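Local coordinates for porin B (Pseudomonas putida, PDB 4GEY), which probably forms a carbohydrate-selective channel through the outer membrane for sugar uptake, and holds a glucose molecule in the barrel interior, at residues A[168-173]-A[391-396]; A[119-124]-A[161-166]. The protein carries 2 engineered substitutions. All coordinates share one frame; numbering follows the deposited sequence.

Interaction 1. Residues A[168-173]-A[391-396]; sequences LAFCGS and NAELYY. With C8E ((hydroxyethyloxy)tri(ethyloxy)octane), chain D; C8E ((hydroxyethyloxy)tri(ethyloxy)octane), chain F.
Phe170 meets the Asn391-Glu393 part of strand 388-399 and carries most of this contact, in which a loop folded into a barrel presses on the wall. The first group of interactions is van der Waals contact at the ring. The rim leads: CZ approaches Asn391 O, a backbone carbonyl oxygen at the ring edge, at 3.6 Å, and has Ala392 CA beside it at 4.1 Å. Farther round, Phe170 CE2 lies 4.0 Å from Glu393 CB; the two side chains run antiparallel past one another, ring and carboxylate planes 77° apart. With CG anti to its own carbonyl carbon (chi1 -47°), Phe170 carries its ring out to the strand, with Ala169 CB over one face. That same methyl reaches the wall too, 4.3 Å from Asn391 CB.

Polar groups form the second set, and they turn to partners beside the contact. Glu393 runs out extended and its OE1 accepts a hydrogen bond from Asn167 N, while Asn391 ND2 binds Glu389 OE1. Ala169 O receives Tyr329 OH and Gln331 NE2.

Detergent makes up the third kind. On the outward side of the strand Leu394 CD2 touches C8 of one C8E molecule at 3.5 Å, and Ala392 O lies 3.8 Å from C7 of another, as expected of a wall that faces lipid.

Chemically, then, the strand alternates between two environments: detergent-covered residues outside, and inside a carboxylate that holds a loop backbone N-H beside an aromatic edge. Shape, and hydrogen bonds to residues flanking the contact, probably hold the loop against the barrel.

Interaction 2. Residues A[119-124]-A[161-166]; sequences VQEVWG and FPCDFQ. With BGC (beta-D-glucopyranose), chain B.
Gln166 and the backbone of Val119-Glu121 make the tightly packed half of this contact between two loops inside the barrel. Glu121 N donates to Gln166 O at 2.9 Å (154° at the hydrogen), and the side chain of Gln166 returns along the neighbouring loop to give a second bond, NE2 to Val119 O, 3.0 Å and 158°. With CG anti to the backbone N (chi1 -176°) and an extended chain beyond it, the amide of Gln166 lies alongside Gln120, and Val119 O sits practically in the amide plane. NE2 also donates to Val52 O of strand 42-57, so one nitrogen ties the loop to the wall as well. Replacing Gln166 by alanine is likely to leave Val119 O and Val52 O without the donor they share, and one direct hydrogen bond, Glu121 N to Gln166 O, between the two segments.

The other side is less closely joined: Cys163 is partly exposed, and Glu121, bent at its second torsion, meets its sulfur by van der Waals contact, OE1 3.3 Å from Cys163 SG. Lys431 forms a salt bridge to OE1 and also binds the carbonyls of Cys163 and Phe165. Beyond lies the glucose side, where the type I turn from Gln120 to Trp123 presents its carbonyls: glucose O3 donates to Glu121 O at 2.6 Å and O1 to Trp123 O at 2.8 Å. Gly124 passes the sugar where a CB would run into O1.

Main-chain oxygens of this turn thus take two sugar hydroxyls, Arg98 and Arg125 add side-chain bonds, and the loop-to-loop bonds behind Glu121 are likely to hold those oxygens in place.

In the fold
Interactions 1 and 2 lie about 10 and 7 Å from the centre of the chain, their own centres 7 Å apart. Along the chain they come in series: 119-124, from the loop before strand 129-140, pairs with 161-166, and only then does 168-173 meet 391-396 on strand 388-399. The long loop between strand 145-149 and helix 175-178 supplies a segment to both. They touch directly, most firmly through the disulfide between Cys163 and Cys171, SG to SG 2.0 Å, and a probable hydrogen bond from Gln166 N to Glu393 OE2. A path of contacts therefore leads from the detergent-covered wall through this loop to the glucose pocket, consistent with in-folded loops shaping the sugar route of a porin.

Interaction 1. Residues A[168-173]-A[391-396]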
ATOM      1  N   LEU A 168       2.738   7.236   0.675  1.00 26.87           N
ATOM      2  CA  LEU A 168       2.672   5.776   0.745  1.00 24.11           C
ATOM      3  C   LEU A 168       2.495   5.266   2.153  1.00 24.66           C
ATOM      4  O   LEU A 168       1.765   4.310   2.367  1.00 33.74           O
ATOM      5  CB  LEU A 168       3.931   5.137   0.148  1.00 28.58           C
ATOM      6  CG  LEU A 168       3.771   4.005  -0.869  1.00 32.18           C
ATOM      7  CD1 LEU A 168       5.031   3.161  -0.902  1.00 29.02           C
ATOM      8  CD2 LEU A 168       2.545   3.156  -0.617  1.00 32.99           C
ATOM      9  N   ALA A 169       3.155   5.908   3.109  1.00 27.38           N
ATOM     10  CA  ALA A 169       3.110   5.481   4.501  1.00 25.90           C
ATOM     11  C   ALA A 169       1.689   5.438   5.069  1.00 31.33           C
ATOM     12  O   ALA A 169       1.455   4.801   6.106  1.00 34.07           O
ATOM     13  CB  ALA A 169       3.966   6.398   5.346  1.00 19.53           C
ATOM     14  N   PHE A 170       0.753   6.131   4.417  1.00 26.85           N
ATOM     15  CA  PHE A 170      -0.625   6.203   4.911  1.00 32.17           C
ATOM     16  C   PHE A 170      -1.622   5.631   3.916  1.00 33.15           C
ATOM     17  O   PHE A 170      -2.811   5.947   3.950  1.00 36.06           O
ATOM     18  CB  PHE A 170      -1.017   7.645   5.267  1.00 25.38           C
ATOM     19  CG  PHE A 170       0.002   8.349   6.081  1.00 26.22           C
ATOM     20  CD1 PHE A 170       0.207   8.004   7.403  1.00 29.78           C
ATOM     21  CD2 PHE A 170       0.775   9.347   5.524  1.00 33.74           C
ATOM     22  CE1 PHE A 170       1.179   8.648   8.159  1.00 35.31           C
ATOM     23  CE2 PHE A 170       1.734   9.993   6.271  1.00 33.65           C
ATOM     24  CZ  PHE A 170       1.945   9.635   7.589  1.00 29.70           C
ATOM     25  N   CYS A 171      -1.130   4.785   3.029  1.00 35.49           N
ATOM     26  CA  CYS A 171      -1.974   4.239   1.976  1.00 35.07           C
ATOM     27  C   CYS A 171      -1.670   2.760   1.743  1.00 36.74           C
ATOM     28  O   CYS A 171      -0.545   2.399   1.405  1.00 42.76           O
ATOM     29  CB  CYS A 171      -1.788   5.031   0.676  1.00 23.72           C
ATOM     30  SG  CYS A 171      -2.180   4.063  -0.809  1.00 37.85           S
ATOM     31  N   GLY A 172      -2.671   1.910   1.947  1.00 32.23           N
ATOM     32  CA  GLY A 172      -2.586   0.513   1.554  1.00 29.18           C
ATOM     33  C   GLY A 172      -1.923  -0.357   2.591  1.00 25.45           C
ATOM     34  O   GLY A 172      -1.755   0.058   3.734  1.00 32.20           O
ATOM     35  N   SER A 173      -1.537  -1.568   2.202  1.00 26.67           N
ATOM     36  CA  SER A 173      -0.922  -2.483   3.167  1.00 34.56           C
ATOM     37  C   SER A 173       0.526  -2.105   3.442  1.00 31.98           C
ATOM     38  O   SER A 173       1.369  -2.139   2.544  1.00 33.93           O
ATOM     39  CB  SER A 173      -1.006  -3.937   2.709  1.00 38.51           C
ATOM     40  OG  SER A 173      -0.157  -4.742   3.510  1.00 39.40           O
ATOM     41  N   ASN A 391       7.577  10.427   8.005  1.00 22.92           N
ATOM     42  CA  ASN A 391       6.695  11.030   7.013  1.00 23.78           C
ATOM     43  C   ASN A 391       5.507  11.629   7.714  1.00 31.88           C
ATOM     44  O   ASN A 391       5.032  11.078   8.717  1.00 37.79           O
ATOM     45  CB  ASN A 391       6.184   9.997   6.008  1.00 21.97           C
ATOM     46  CG  ASN A 391       7.246   9.547   5.019  1.00 30.02           C
ATOM     47  OD1 ASN A 391       7.200   9.894   3.831  1.00 27.50           O
ATOM     48  ND2 ASN A 391       8.192   8.746   5.495  1.00 29.38           N
ATOM     49  N   ALA A 392       5.015  12.746   7.185  1.00 27.68           N
ATOM     50  CA  ALA A 392       3.765  13.311   7.666  1.00 25.54           C
ATOM     51  C   ALA A 392       2.964  13.931   6.529  1.00 32.91           C
ATOM     52  O   ALA A 392       3.525  14.550   5.616  1.00 34.66           O
ATOM     53  CB  ALA A 392       4.013  14.321   8.772  1.00 21.80           C
ATOM     54  N   GLU A 393       1.648  13.759   6.588  1.00 31.46           N
ATOM     55  CA  GLU A 393       0.764  14.379   5.614  1.00 22.84           C
ATOM     56  C   GLU A 393      -0.419  15.064   6.293  1.00 21.71           C
ATOM     57  O   GLU A 393      -1.011  14.548   7.240  1.00 29.39           O
ATOM     58  CB  GLU A 393       0.281  13.337   4.597  1.00 25.16           C
ATOM     59  CG  GLU A 393      -0.646  13.875   3.491  1.00 28.02           C
ATOM     60  CD  GLU A 393      -0.996  12.815   2.431  1.00 28.05           C
ATOM     61  OE1 GLU A 393      -0.246  11.816   2.311  1.00 28.39           O
ATOM     62  OE2 GLU A 393      -2.019  12.973   1.721  1.00 30.08           O
ATOM     63  N   LEU A 394      -0.747  16.251   5.817  1.00 29.56           N
ATOM     64  CA  LEU A 394      -2.001  16.885   6.186  1.00 31.96           C
ATOM     65  C   LEU A 394      -2.757  17.142   4.883  1.00 38.92           C
ATOM     66  O   LEU A 394      -2.189  17.696   3.935  1.00 32.06           O
ATOM     67  CB  LEU A 394      -1.738  18.185   6.936  1.00 25.15           C
ATOM     68  CG  LEU A 394      -2.895  19.177   6.973  1.00 27.24           C
ATOM     69  CD1 LEU A 394      -4.043  18.594   7.779  1.00 24.46           C
ATOM     70  CD2 LEU A 394      -2.450  20.552   7.513  1.00 25.11           C
ATOM     71  N   TYR A 395      -4.015  16.713   4.813  1.00 22.85           N
ATOM     72  CA  TYR A 395      -4.776  16.915   3.589  1.00 27.28           C
ATOM     73  C   TYR A 395      -6.183  17.443   3.825  1.00 29.54           C
ATOM     74  O   TYR A 395      -6.691  17.415   4.944  1.00 26.68           O
ATOM     75  CB  TYR A 395      -4.790  15.647   2.713  1.00 28.06           C
ATOM     76  CG  TYR A 395      -5.711  14.506   3.157  1.00 27.65           C
ATOM     77  CD1 TYR A 395      -7.092  14.621   3.070  1.00 29.64           C
ATOM     78  CD2 TYR A 395      -5.194  13.301   3.594  1.00 29.61           C
ATOM     79  CE1 TYR A 395      -7.917  13.608   3.440  1.00 29.20           C
ATOM     80  CE2 TYR A 395      -6.025  12.261   3.967  1.00 32.82           C
ATOM     81  CZ  TYR A 395      -7.389  12.425   3.889  1.00 34.59           C
ATOM     82  OH  TYR A 395      -8.251  11.411   4.259  1.00 36.91           O
ATOM     83  N   TYR A 396      -6.806  17.916   2.748  1.00 30.80           N
ATOM     84  CA  TYR A 396      -8.212  18.320   2.776  1.00 32.96           C
ATOM     85  C   TYR A 396      -8.894  17.741   1.534  1.00 33.98           C
ATOM     86  O   TYR A 396      -8.476  18.009   0.409  1.00 32.63           O
ATOM     87  CB  TYR A 396      -8.368  19.852   2.822  1.00 25.76           C
ATOM     88  CG  TYR A 396      -9.812  20.275   2.997  1.00 35.51           C
ATOM     89  CD1 TYR A 396     -10.714  20.202   1.934  1.00 35.07           C
ATOM     90  CD2 TYR A 396     -10.293  20.720   4.231  1.00 39.56           C
ATOM     91  CE1 TYR A 396     -12.050  20.556   2.096  1.00 37.75           C
ATOM     92  CE2 TYR A 396     -11.632  21.085   4.401  1.00 28.25           C
ATOM     93  CZ  TYR A 396     -12.497  20.993   3.329  1.00 33.16           C
ATOM     94  OH  TYR A 396     -13.814  21.334   3.462  1.00 35.09           O
TER
HETATM   95  C1  C8E D 503      -1.906  21.755  -3.238  1.00 50.21           C
HETATM   96  C2  C8E D 503      -0.869  22.107  -2.175  1.00 52.18           C
HETATM   97  C3  C8E D 503      -1.472  23.022  -1.113  1.00 57.97           C
HETATM   98  C4  C8E D 503      -1.379  22.358   0.258  1.00 62.28           C
HETATM   99  C5  C8E D 503      -2.733  21.837   0.755  1.00 67.24           C
HETATM  100  C6  C8E D 503      -3.083  22.322   2.164  1.00 63.75           C
HETATM  101  C7  C8E D 503      -3.885  21.287   2.950  1.00 59.25           C
HETATM  102  C8  C8E D 503      -3.847  21.592   4.443  1.00 65.65           C
HETATM  103  O9  C8E D 503      -5.014  22.265   4.897  1.00 75.09           O
HETATM  104  C10 C8E D 503      -5.745  21.569   5.897  1.00 73.44           C
HETATM  105  C11 C8E D 503      -6.423  22.535   6.882  1.00 74.09           C
HETATM  106  O12 C8E D 503      -7.265  23.491   6.251  1.00 80.75           O
HETATM  107  C13 C8E D 503      -8.425  23.797   7.023  1.00 79.97           C
HETATM  108  C14 C8E D 503      -9.583  24.325   6.160  1.00 77.89           C
HETATM  109  O15 C8E D 503     -10.440  25.183   6.901  1.00 79.32           O
HETATM  110  C16 C8E D 503     -11.806  24.803   6.860  1.00 78.53           C
HETATM  111  C17 C8E D 503     -12.695  25.873   6.218  1.00 79.99           C
HETATM  112  O18 C8E D 503     -14.052  25.448   6.190  1.00 77.81           O
HETATM  113  C19 C8E D 503     -14.950  26.237   6.951  1.00 70.24           C
HETATM  114  C20 C8E D 503     -16.338  26.147   6.318  1.00 65.88           C
HETATM  115  O21 C8E D 503     -17.031  27.374   6.393  1.00 66.45           O
HETATM  116  C7  C8E F 505       2.534  17.766   7.374  1.00 50.04           C
HETATM  117  C8  C8E F 505       2.980  19.117   6.824  1.00 50.05           C
HETATM  118  O9  C8E F 505       3.532  19.867   7.882  1.00 52.09           O
HETATM  119  C10 C8E F 505       4.669  20.623   7.522  1.00 52.87           C
HETATM  120  C11 C8E F 505       5.231  21.319   8.760  1.00 54.77           C
HETATM  121  O12 C8E F 505       6.447  21.967   8.449  1.00 59.07           O
HETATM  122  C13 C8E F 505       7.317  21.973   9.564  1.00 62.73           C
HETATM  123  C14 C8E F 505       8.492  22.932   9.378  1.00 64.53           C
HETATM  124  O15 C8E F 505       8.918  23.352  10.658  1.00 72.99           O
HETATM  125  C16 C8E F 505      10.079  22.690  11.121  1.00 77.31           C
HETATM  126  C17 C8E F 505      11.309  23.144  10.340  1.00 83.90           C
HETATM  127  O18 C8E F 505      11.639  24.460  10.729  1.00 88.51           O
HETATM  128  C19 C8E F 505      12.665  24.504  11.696  1.00 90.17           C
HETATM  129  C20 C8E F 505      13.250  25.912  11.700  1.00 89.95           C
HETATM  130  O21 C8E F 505      12.356  26.794  11.047  1.00 86.61           O

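Interaction 2. Residues A[119-124]-A[161-166]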
ATOM      1  N   VAL A 119       6.121  10.084  -2.029  1.00 27.18           N
ATOM      2  CA  VAL A 119       5.198  11.211  -1.953  1.00 28.68           C
ATOM      3  C   VAL A 119       4.111  11.117  -3.009  1.00 33.74           C
ATOM      4  O   VAL A 119       3.247  11.987  -3.108  1.00 34.76           O
ATOM      5  CB  VAL A 119       5.933  12.552  -2.074  1.00 25.35           C
ATOM      6  CG1 VAL A 119       6.937  12.660  -0.965  1.00 25.98           C
ATOM      7  CG2 VAL A 119       6.623  12.671  -3.429  1.00 23.19           C
ATOM      8  N   GLN A 120       4.159  10.051  -3.800  1.00 29.83           N
ATOM      9  CA  GLN A 120       3.119   9.802  -4.784  1.00 28.44           C
ATOM     10  C   GLN A 120       2.792   8.316  -4.783  1.00 26.82           C
ATOM     11  O   GLN A 120       3.287   7.576  -5.641  1.00 27.53           O
ATOM     12  CB  GLN A 120       3.564  10.249  -6.179  1.00 23.93           C
ATOM     13  CG  GLN A 120       3.665  11.742  -6.345  1.00 28.00           C
ATOM     14  CD  GLN A 120       4.556  12.153  -7.525  1.00 27.97           C
ATOM     15  OE1 GLN A 120       5.764  12.386  -7.357  1.00 26.31           O
ATOM     16  NE2 GLN A 120       3.962  12.247  -8.717  1.00 22.77           N
ATOM     17  N   GLU A 121       1.956   7.889  -3.832  1.00 21.41           N
ATOM     18  CA  GLU A 121       1.657   6.460  -3.636  1.00 19.89           C
ATOM     19  C   GLU A 121       1.268   5.763  -4.929  1.00 23.95           C
ATOM     20  O   GLU A 121       1.525   4.590  -5.103  1.00 23.19           O
ATOM     21  CB  GLU A 121       0.541   6.241  -2.597  1.00 19.57           C
ATOM     22  CG  GLU A 121      -0.850   6.798  -2.979  1.00 19.74           C
ATOM     23  CD  GLU A 121      -1.681   5.844  -3.836  1.00 38.92           C
ATOM     24  OE1 GLU A 121      -2.749   6.252  -4.347  1.00 44.75           O
ATOM     25  OE2 GLU A 121      -1.293   4.668  -3.980  1.00 33.30           O
ATOM     26  N   VAL A 122       0.633   6.471  -5.847  1.00 27.68           N
ATOM     27  CA  VAL A 122       0.122   5.775  -7.009  1.00 30.94           C
ATOM     28  C   VAL A 122       1.233   5.344  -7.989  1.00 35.85           C
ATOM     29  O   VAL A 122       0.998   4.511  -8.868  1.00 44.89           O
ATOM     30  CB  VAL A 122      -0.969   6.580  -7.703  1.00 24.81           C
ATOM     31  CG1 VAL A 122      -0.345   7.612  -8.639  1.00 21.38           C
ATOM     32  CG2 VAL A 122      -1.891   5.644  -8.435  1.00 21.40           C
ATOM     33  N   TRP A 123       2.437   5.901  -7.829  1.00 21.60           N
ATOM     34  CA  TRP A 123       3.563   5.543  -8.691  1.00 21.23           C
ATOM     35  C   TRP A 123       4.229   4.222  -8.285  1.00 35.28           C
ATOM     36  O   TRP A 123       4.471   3.970  -7.100  1.00 32.80           O
ATOM     37  CB  TRP A 123       4.638   6.623  -8.674  1.00 21.25           C
ATOM     38  CG  TRP A 123       5.802   6.294  -9.586  1.00 33.43           C
ATOM     39  CD1 TRP A 123       5.940   6.657 -10.897  1.00 32.13           C
ATOM     40  CD2 TRP A 123       6.980   5.534  -9.267  1.00 33.15           C
ATOM     41  NE1 TRP A 123       7.118   6.177 -11.410  1.00 32.53           N
ATOM     42  CE2 TRP A 123       7.777   5.483 -10.432  1.00 34.48           C
ATOM     43  CE3 TRP A 123       7.437   4.888  -8.114  1.00 33.93           C
ATOM     44  CZ2 TRP A 123       9.001   4.815 -10.477  1.00 33.62           C
ATOM     45  CZ3 TRP A 123       8.662   4.223  -8.166  1.00 21.69           C
ATOM     46  CH2 TRP A 123       9.425   4.196  -9.330  1.00 22.32           C
ATOM     47  N   GLY A 124       4.570   3.397  -9.270  1.00 29.04           N
ATOM     48  CA  GLY A 124       5.427   2.266  -8.985  1.00 28.28           C
ATOM     49  C   GLY A 124       5.027   0.977  -9.670  1.00 28.37           C
ATOM     50  O   GLY A 124       3.923   0.864 -10.200  1.00 26.62           O
ATOM     51  N   PHE A 161      -5.644  -1.489   4.425  1.00 24.65           N
ATOM     52  CA  PHE A 161      -5.795  -0.117   4.934  1.00 26.47           C
ATOM     53  C   PHE A 161      -6.200   0.739   3.729  1.00 25.72           C
ATOM     54  O   PHE A 161      -5.780   0.444   2.619  1.00 23.09           O
ATOM     55  CB  PHE A 161      -4.465   0.362   5.545  1.00 22.89           C
ATOM     56  CG  PHE A 161      -4.552   1.692   6.275  1.00 28.58           C
ATOM     57  CD1 PHE A 161      -5.170   1.785   7.518  1.00 21.75           C
ATOM     58  CD2 PHE A 161      -3.988   2.842   5.726  1.00 28.84           C
ATOM     59  CE1 PHE A 161      -5.248   2.998   8.180  1.00 21.24           C
ATOM     60  CE2 PHE A 161      -4.056   4.061   6.386  1.00 22.58           C
ATOM     61  CZ  PHE A 161      -4.689   4.145   7.610  1.00 24.02           C
ATOM     62  N   PRO A 162      -7.028   1.786   3.933  1.00 30.20           N
ATOM     63  CA  PRO A 162      -7.500   2.601   2.795  1.00 20.47           C
ATOM     64  C   PRO A 162      -6.385   3.392   2.120  1.00 25.19           C
ATOM     65  O   PRO A 162      -5.217   3.338   2.518  1.00 32.90           O
ATOM     66  CB  PRO A 162      -8.501   3.572   3.435  1.00 20.77           C
ATOM     67  CG  PRO A 162      -8.928   2.924   4.703  1.00 21.00           C
ATOM     68  CD  PRO A 162      -7.707   2.152   5.190  1.00 25.72           C
ATOM     69  N   CYS A 163      -6.748   4.152   1.101  1.00 25.76           N
ATOM     70  CA  CYS A 163      -5.748   4.875   0.335  1.00 30.83           C
ATOM     71  C   CYS A 163      -6.239   6.261  -0.051  1.00 29.29           C
ATOM     72  O   CYS A 163      -6.365   6.585  -1.237  1.00 20.46           O
ATOM     73  CB  CYS A 163      -5.359   4.096  -0.918  1.00 20.07           C
ATOM     74  SG  CYS A 163      -3.873   4.731  -1.703  1.00 41.97           S
ATOM     75  N   ASP A 164      -6.509   7.077   0.959  1.00 21.49           N
ATOM     76  CA  ASP A 164      -6.931   8.443   0.712  1.00 20.73           C
ATOM     77  C   ASP A 164      -5.747   9.411   0.751  1.00 32.75           C
ATOM     78  O   ASP A 164      -5.723  10.389  -0.012  1.00 33.43           O
ATOM     79  CB  ASP A 164      -8.041   8.860   1.671  1.00 21.13           C
ATOM     80  CG  ASP A 164      -9.377   8.238   1.311  1.00 37.31           C
ATOM     81  OD1 ASP A 164      -9.593   7.962   0.107  1.00 33.71           O
ATOM     82  OD2 ASP A 164     -10.209   8.023   2.227  1.00 35.84           O
ATOM     83  N   PHE A 165      -4.768   9.136   1.621  1.00 27.97           N
ATOM     84  CA  PHE A 165      -3.557   9.955   1.712  1.00 22.10           C
ATOM     85  C   PHE A 165      -2.762   9.832   0.405  1.00 27.05           C
ATOM     86  O   PHE A 165      -2.973   8.906  -0.362  1.00 26.68           O
ATOM     87  CB  PHE A 165      -2.686   9.536   2.904  1.00 29.80           C
ATOM     88  CG  PHE A 165      -3.217   9.977   4.246  1.00 32.56           C
ATOM     89  CD1 PHE A 165      -4.152   9.205   4.932  1.00 26.52           C
ATOM     90  CD2 PHE A 165      -2.762  11.155   4.836  1.00 29.75           C
ATOM     91  CE1 PHE A 165      -4.641   9.608   6.167  1.00 21.73           C
ATOM     92  CE2 PHE A 165      -3.250  11.572   6.076  1.00 27.65           C
ATOM     93  CZ  PHE A 165      -4.185  10.799   6.743  1.00 28.11           C
ATOM     94  N   GLN A 166      -1.866  10.772   0.134  1.00 27.17           N
ATOM     95  CA  GLN A 166      -1.042  10.664  -1.055  1.00 24.13           C
ATOM     96  C   GLN A 166       0.256   9.926  -0.732  1.00 32.62           C
ATOM     97  O   GLN A 166       0.808   9.197  -1.567  1.00 19.63           O
ATOM     98  CB  GLN A 166      -0.738  12.044  -1.636  1.00 20.36           C
ATOM     99  CG  GLN A 166       0.045  11.986  -2.947  1.00 20.43           C
ATOM    100  CD  GLN A 166      -0.058  13.262  -3.755  1.00 23.60           C
ATOM    101  OE1 GLN A 166      -1.151  13.802  -3.958  1.00 28.72           O
ATOM    102  NE2 GLN A 166       1.081  13.761  -4.214  1.00 26.46           N
TER
HETATM  103  C2  BGC B 501       2.604   1.809  -5.571  0.71 55.08           C
HETATM  104  C3  BGC B 501       1.496   1.642  -4.734  0.71 55.74           C
HETATM  105  C4  BGC B 501       1.222   0.233  -4.456  0.71 61.57           C
HETATM  106  C5  BGC B 501       2.451  -0.528  -3.871  0.71 48.98           C
HETATM  107  C6  BGC B 501       2.321  -1.878  -3.818  0.71 52.78           C
HETATM  108  C1  BGC B 501       3.810   1.273  -4.994  0.71 51.58           C
HETATM  109  O1  BGC B 501       4.846   1.471  -5.889  0.71 49.70           O
HETATM  110  O2  BGC B 501       2.784   3.239  -5.834  0.71 61.21           O
HETATM  111  O3  BGC B 501       0.335   2.285  -5.364  0.71 60.25           O
HETATM  112  O4  BGC B 501       0.119   0.153  -3.599  0.71 71.00           O
HETATM  113  O5  BGC B 501       3.640  -0.145  -4.746  0.71 56.13           O
HETATM  114  O6  BGC B 501       2.496  -2.633  -4.970  0.71 51.88           O